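Local structure of transmembrane oligosaccharyl transferase (3WAJ) at residues 69-74 / 526-531; 263-268 / 279-284. The protein belongs to the STT3/AglB family of oligosaccharyl transferases, membrane proteins with a helical N-terminal part of the GT-C type and a core domain further along the chain. One frame throughout, in Å; residues are numbered along the deposited sequence.

Contact 1: 69-74 / 526-531; sequences DPFTYY and QLYPTP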
loop_
_atom_site.group_PDB
_atom_site.type_symbol
_atom_site.label_atom_id
_atom_site.label_comp_id
_atom_site.label_asym_id
_atom_site.label_seq_id
_atom_site.Cartn_x
_atom_site.Cartn_y
_atom_site.Cartn_z
ATOM N N ASP A 69 -15.729 7.899 3.687
ATOM C CA ASP A 69 -14.746 8.849 4.192
ATOM C C ASP A 69 -14.547 9.947 3.172
ATOM O O ASP A 69 -13.776 9.797 2.235
ATOM C CB ASP A 69 -13.420 8.124 4.481
ATOM C CG ASP A 69 -12.321 9.053 5.060
ATOM O OD1 ASP A 69 -12.601 10.228 5.378
ATOM O OD2 ASP A 69 -11.174 8.592 5.218
ATOM N N PRO A 70 -15.272 11.061 3.340
ATOM C CA PRO A 70 -15.151 12.173 2.394
ATOM C C PRO A 70 -13.831 12.915 2.539
ATOM O O PRO A 70 -13.527 13.803 1.734
ATOM C CB PRO A 70 -16.324 13.094 2.784
ATOM C CG PRO A 70 -16.600 12.764 4.212
ATOM C CD PRO A 70 -16.347 11.286 4.325
ATOM N N PHE A 71 -13.062 12.549 3.559
ATOM C CA PHE A 71 -11.801 13.223 3.862
ATOM C C PHE A 71 -10.702 12.744 2.910
ATOM O O PHE A 71 -9.644 13.374 2.790
ATOM C CB PHE A 71 -11.392 12.933 5.292
ATOM C CG PHE A 71 -10.858 14.128 6.046
ATOM C CD1 PHE A 71 -9.572 14.598 5.812
ATOM C CD2 PHE A 71 -11.624 14.735 7.044
ATOM C CE1 PHE A 71 -9.073 15.660 6.515
ATOM C CE2 PHE A 71 -11.122 15.804 7.760
ATOM C CZ PHE A 71 -9.840 16.272 7.490
ATOM N N THR A 72 -10.952 11.628 2.230
ATOM C CA THR A 72 -10.017 11.123 1.232
ATOM C C THR A 72 -10.628 11.089 -0.172
ATOM O O THR A 72 -11.829 11.317 -0.338
ATOM C CB THR A 72 -9.481 9.753 1.629
ATOM O OG1 THR A 72 -8.322 9.460 0.847
ATOM C CG2 THR A 72 -10.543 8.675 1.451
ATOM N N TYR A 73 -9.801 10.823 -1.182
ATOM C CA TYR A 73 -10.271 10.860 -2.573
ATOM C C TYR A 73 -11.062 12.158 -2.849
ATOM O O TYR A 73 -12.173 12.149 -3.401
ATOM C CB TYR A 73 -11.079 9.580 -2.902
ATOM C CG TYR A 73 -11.574 9.468 -4.336
ATOM C CD1 TYR A 73 -10.917 10.115 -5.385
ATOM C CD2 TYR A 73 -12.710 8.728 -4.635
ATOM C CE1 TYR A 73 -11.381 10.025 -6.684
ATOM C CE2 TYR A 73 -13.197 8.639 -5.937
ATOM C CZ TYR A 73 -12.529 9.286 -6.957
ATOM O OH TYR A 73 -13.005 9.194 -8.244
ATOM N N TYR A 74 -10.470 13.283 -2.477
ATOM C CA TYR A 74 -11.121 14.576 -2.636
ATOM C C TYR A 74 -11.311 14.948 -4.111
ATOM O O TYR A 74 -10.412 14.761 -4.931
ATOM C CB TYR A 74 -10.293 15.640 -1.918
ATOM C CG TYR A 74 -10.940 17.003 -1.870
ATOM C CD1 TYR A 74 -11.873 17.326 -0.888
ATOM C CD2 TYR A 74 -10.589 17.981 -2.785
ATOM C CE1 TYR A 74 -12.451 18.596 -0.837
ATOM C CE2 TYR A 74 -11.163 19.241 -2.749
ATOM C CZ TYR A 74 -12.095 19.546 -1.772
ATOM O OH TYR A 74 -12.653 20.822 -1.733
ATOM N N GLN A 526 -15.905 13.232 12.771
ATOM C CA GLN A 526 -17.348 13.076 12.596
ATOM C C GLN A 526 -17.754 11.751 11.976
ATOM O O GLN A 526 -17.055 11.186 11.111
ATOM C CB GLN A 526 -17.923 14.196 11.723
ATOM C CG GLN A 526 -17.853 15.553 12.348
ATOM C CD GLN A 526 -18.608 15.608 13.649
ATOM O OE1 GLN A 526 -18.023 15.851 14.703
ATOM N NE2 GLN A 526 -19.915 15.382 13.587
ATOM N N LEU A 527 -18.929 11.295 12.388
ATOM C CA LEU A 527 -19.485 10.059 11.898
ATOM C C LEU A 527 -20.211 10.323 10.593
ATOM O O LEU A 527 -21.424 10.495 10.578
ATOM C CB LEU A 527 -20.447 9.485 12.939
ATOM C CG LEU A 527 -20.988 8.102 12.600
ATOM C CD1 LEU A 527 -19.834 7.095 12.567
ATOM C CD2 LEU A 527 -22.049 7.698 13.606
ATOM N N TYR A 528 -19.469 10.363 9.495
ATOM C CA TYR A 528 -20.073 10.624 8.193
ATOM C C TYR A 528 -21.108 9.558 7.878
ATOM O O TYR A 528 -20.939 8.394 8.233
ATOM C CB TYR A 528 -19.006 10.657 7.089
ATOM C CG TYR A 528 -17.698 11.215 7.569
ATOM C CD1 TYR A 528 -17.529 12.579 7.739
ATOM C CD2 TYR A 528 -16.631 10.375 7.864
ATOM C CE1 TYR A 528 -16.331 13.092 8.195
ATOM C CE2 TYR A 528 -15.431 10.875 8.312
ATOM C CZ TYR A 528 -15.285 12.237 8.479
ATOM O OH TYR A 528 -14.094 12.749 8.930
ATOM N N PRO A 529 -22.200 9.963 7.217
ATOM C CA PRO A 529 -23.244 9.034 6.765
ATOM C C PRO A 529 -22.816 8.355 5.469
ATOM O O PRO A 529 -22.115 8.961 4.660
ATOM C CB PRO A 529 -24.437 9.964 6.505
ATOM C CG PRO A 529 -23.817 11.240 6.102
ATOM C CD PRO A 529 -22.535 11.365 6.907
ATOM N N THR A 530 -23.229 7.113 5.269
ATOM C CA THR A 530 -22.892 6.393 4.041
ATOM C C THR A 530 -23.829 6.785 2.904
ATOM O O THR A 530 -25.042 6.619 3.014
ATOM C CB THR A 530 -22.939 4.875 4.245
ATOM O OG1 THR A 530 -22.098 4.522 5.353
ATOM C CG2 THR A 530 -22.470 4.157 2.978
ATOM N N PRO A 531 -23.264 7.325 1.811
ATOM C CA PRO A 531 -24.034 7.795 0.648
ATOM C C PRO A 531 -24.242 6.710 -0.396
ATOM O O PRO A 531 -23.489 5.728 -0.437
ATOM C CB PRO A 531 -23.129 8.880 0.061
ATOM C CG PRO A 531 -21.723 8.423 0.396
ATOM C CD PRO A 531 -21.837 7.718 1.733
#
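The hydroxyl of Tyr528 lies 3.7 Å (OH to CD2) from the ring of Phe71 and is hydrogen-bonded by two other groups, Tyr523 O and Arg53 NH2. The Tyr528 ring packs against a type I beta turn from Asp69 to Thr72. An Asx turn opens it: Phe71 N donates to Asp69 OD1 at 3.0 Å. That bond is bent (142°), and the N-H comes from above the carboxylate plane. The other carboxylate oxygen, Asp69 OD2, bonds to Tyr50 OH and forms a salt bridge with Arg53 NE. Arg53 thus holds both sides of the contact, and its charge would tend to favour an ionised Asp69.

The contact is buried, and its core is apolar. Pro70 CD sits over one face of the Tyr528 ring, 3.7 Å from the centroid, in a CH-pi contact. It is shifted toward the CG end, with Pro70 CD to Tyr528 CG at 3.5 Å. Pro70 CG reaches Tyr528 CD1 at 3.7 Å. On the opposite face lies Gln526 O, 3.1 Å above the plane of the Tyr528 ring and over its centre. Tyr528 CG is anti to the carbonyl carbon (chi1 -34°), which carries the ring back beside its own preceding backbone. The Asp69 carboxylate runs alongside, nearly parallel to the ring (14°), with OD1 4.1 Å from Tyr528 CE2.

Contact 2: 263-268 / 279-284; sequences PFAFNY and FQLLVL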
loop_
_atom_site.group_PDB
_atom_site.type_symbol
_atom_site.label_atom_id
_atom_site.label_comp_id
_atom_site.label_asym_id
_atom_site.label_seq_id
_atom_site.Cartn_x
_atom_site.Cartn_y
_atom_site.Cartn_z
ATOM N N PRO A 263 -24.725 -7.861 11.007
ATOM C CA PRO A 263 -24.810 -6.427 11.313
ATOM C C PRO A 263 -24.055 -5.532 10.333
ATOM O O PRO A 263 -24.349 -4.332 10.261
ATOM C CB PRO A 263 -24.154 -6.326 12.700
ATOM C CG PRO A 263 -24.348 -7.650 13.310
ATOM C CD PRO A 263 -24.275 -8.645 12.175
ATOM N N PHE A 264 -23.106 -6.098 9.592
ATOM C CA PHE A 264 -22.247 -5.278 8.740
ATOM C C PHE A 264 -22.579 -5.410 7.258
ATOM O O PHE A 264 -21.975 -4.744 6.411
ATOM C CB PHE A 264 -20.785 -5.624 8.996
ATOM C CG PHE A 264 -20.432 -5.675 10.455
ATOM C CD1 PHE A 264 -19.985 -4.532 11.116
ATOM C CD2 PHE A 264 -20.548 -6.863 11.169
ATOM C CE1 PHE A 264 -19.649 -4.578 12.474
ATOM C CE2 PHE A 264 -20.215 -6.921 12.527
ATOM C CZ PHE A 264 -19.773 -5.772 13.180
ATOM N N ALA A 265 -23.568 -6.246 6.967
ATOM C CA ALA A 265 -23.901 -6.613 5.597
ATOM C C ALA A 265 -24.374 -5.443 4.764
ATOM O O ALA A 265 -24.319 -5.496 3.547
ATOM C CB ALA A 265 -24.958 -7.747 5.576
ATOM N N PHE A 266 -24.851 -4.386 5.412
ATOM C CA PHE A 266 -25.562 -3.330 4.693
ATOM C C PHE A 266 -24.884 -1.971 4.739
ATOM O O PHE A 266 -25.537 -0.949 4.989
ATOM C CB PHE A 266 -26.990 -3.237 5.235
ATOM C CG PHE A 266 -27.701 -4.550 5.238
ATOM C CD1 PHE A 266 -28.250 -5.052 4.067
ATOM C CD2 PHE A 266 -27.784 -5.306 6.400
ATOM C CE1 PHE A 266 -28.893 -6.283 4.058
ATOM C CE2 PHE A 266 -28.425 -6.530 6.402
ATOM C CZ PHE A 266 -28.980 -7.022 5.227
ATOM N N ASN A 267 -23.581 -1.963 4.474
ATOM C CA ASN A 267 -22.789 -0.746 4.580
ATOM C C ASN A 267 -22.281 -0.289 3.226
ATOM O O ASN A 267 -21.611 0.742 3.107
ATOM C CB ASN A 267 -21.634 -0.963 5.555
ATOM C CG ASN A 267 -22.095 -0.943 6.988
ATOM O OD1 ASN A 267 -22.835 -0.047 7.387
ATOM N ND2 ASN A 267 -21.687 -1.937 7.766
ATOM N N TYR A 268 -22.634 -1.056 2.200
ATOM C CA TYR A 268 -22.267 -0.717 0.834
ATOM C C TYR A 268 -23.477 -0.844 -0.089
ATOM O O TYR A 268 -24.138 -1.872 -0.095
ATOM C CB TYR A 268 -21.146 -1.633 0.352
ATOM C CG TYR A 268 -20.538 -1.192 -0.942
ATOM C CD1 TYR A 268 -20.853 -1.828 -2.128
ATOM C CD2 TYR A 268 -19.647 -0.126 -0.978
ATOM C CE1 TYR A 268 -20.291 -1.426 -3.328
ATOM C CE2 TYR A 268 -19.083 0.289 -2.158
ATOM C CZ TYR A 268 -19.409 -0.366 -3.338
ATOM O OH TYR A 268 -18.840 0.039 -4.526
ATOM N N PHE A 279 -23.643 -9.301 -0.398
ATOM C CA PHE A 279 -23.086 -10.417 -1.161
ATOM C C PHE A 279 -22.451 -11.462 -0.235
ATOM O O PHE A 279 -22.708 -12.667 -0.350
ATOM C CB PHE A 279 -22.030 -9.935 -2.160
ATOM C CG PHE A 279 -21.349 -11.061 -2.890
ATOM C CD1 PHE A 279 -20.032 -11.388 -2.617
ATOM C CD2 PHE A 279 -22.047 -11.823 -3.831
ATOM C CE1 PHE A 279 -19.400 -12.443 -3.281
ATOM C CE2 PHE A 279 -21.424 -12.880 -4.495
ATOM C CZ PHE A 279 -20.104 -13.193 -4.219
ATOM N N GLN A 280 -21.615 -10.988 0.681
ATOM C CA GLN A 280 -20.906 -11.878 1.587
ATOM C C GLN A 280 -21.886 -12.664 2.470
ATOM O O GLN A 280 -21.700 -13.868 2.682
ATOM C CB GLN A 280 -19.845 -11.110 2.402
ATOM C CG GLN A 280 -18.663 -10.586 1.571
ATOM C CD GLN A 280 -18.834 -9.142 1.066
ATOM O OE1 GLN A 280 -19.954 -8.655 0.838
ATOM N NE2 GLN A 280 -17.704 -8.456 0.877
ATOM N N LEU A 281 -22.937 -11.982 2.947
ATOM C CA LEU A 281 -24.034 -12.596 3.706
ATOM C C LEU A 281 -24.720 -13.712 2.907
ATOM O O LEU A 281 -25.023 -14.780 3.442
ATOM C CB LEU A 281 -25.072 -11.531 4.093
ATOM C CG LEU A 281 -26.315 -11.971 4.885
ATOM C CD1 LEU A 281 -25.945 -12.526 6.261
ATOM C CD2 LEU A 281 -27.332 -10.839 5.042
ATOM N N LEU A 282 -24.968 -13.452 1.626
ATOM C CA LEU A 282 -25.538 -14.452 0.736
ATOM C C LEU A 282 -24.613 -15.656 0.664
ATOM O O LEU A 282 -25.074 -16.800 0.710
ATOM C CB LEU A 282 -25.750 -13.870 -0.660
ATOM C CG LEU A 282 -27.158 -13.423 -1.057
ATOM C CD1 LEU A 282 -27.925 -12.824 0.112
ATOM C CD2 LEU A 282 -27.071 -12.424 -2.204
ATOM N N VAL A 283 -23.309 -15.406 0.559
ATOM C CA VAL A 283 -22.355 -16.508 0.465
ATOM C C VAL A 283 -22.427 -17.393 1.699
ATOM O O VAL A 283 -22.501 -18.610 1.594
ATOM C CB VAL A 283 -20.900 -16.033 0.241
ATOM C CG1 VAL A 283 -19.958 -17.231 0.238
ATOM C CG2 VAL A 283 -20.788 -15.295 -1.073
ATOM N N LEU A 284 -22.441 -16.775 2.870
ATOM C CA LEU A 284 -22.451 -17.538 4.110
ATOM C C LEU A 284 -23.799 -18.244 4.362
ATOM O O LEU A 284 -23.820 -19.381 4.836
ATOM C CB LEU A 284 -21.996 -16.664 5.287
ATOM C CG LEU A 284 -20.621 -16.015 5.049
ATOM C CD1 LEU A 284 -20.263 -15.029 6.150
ATOM C CD2 LEU A 284 -19.520 -17.072 4.917
#
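The ring of Phe266 meets Leu281 through its far end: CZ is 4.2 Å from Leu281 CD2, which approaches obliquely. One face of this ring carries the methyl of its neighbour, Ala265 CB, 3.7 Å above the ring plane and offset toward the rim. The same methyl faces the helix, where it lies 3.9 Å from Leu281 CD2 and 4.1 Å from Leu281 CB. One branch of Leu281 therefore touches both residues. Its CG is anti to the backbone N (chi1 179°), and this extends the side chain from the helix toward the loop.

The setting is a helical hairpin of the STT3 N-terminal region. Residues 263-268 lie in the loop after helix 243-261, and 279-284 belong to the next helix, 278-303. Leu281 also packs on Tyr261 and Leu262, at the end of the first helix and the start of the loop. Ala265 and Leu281 are buried, whereas Phe266 is exposed. The preceding residue in the helix, buried Gln280, is held by polar groups: OE1 bonds to Ser277 OG, and NE2 to Phe275 O and Gly216 O. Within the loop, Asn267 ND2 makes a weak, bent bond (122°) to Phe264 O at 3.1 Å.

In the fold
From the N terminus, the chain first passes through 69-74, in the loop between strands 68-69 and 78-79. It later reaches 263-268 and, 11 residues on, helical segment 279-284. Contact 2 closes this short loop between two successive helices. Contact 1 closes only at 526-531, some 450 residues after its first segment, so contact 2 is nested inside it. The long closure ties the STT3 N-terminal region to the AglB core domain; the short one stays within the N-terminal region. Their centres are about 21 Å apart, yet they touch: Thr530 CG2 lies 3.5 Å from Asn267 O. Tyr79 also joins them, bonding to Pro531 O and meeting the Tyr268 ring edge-to-face.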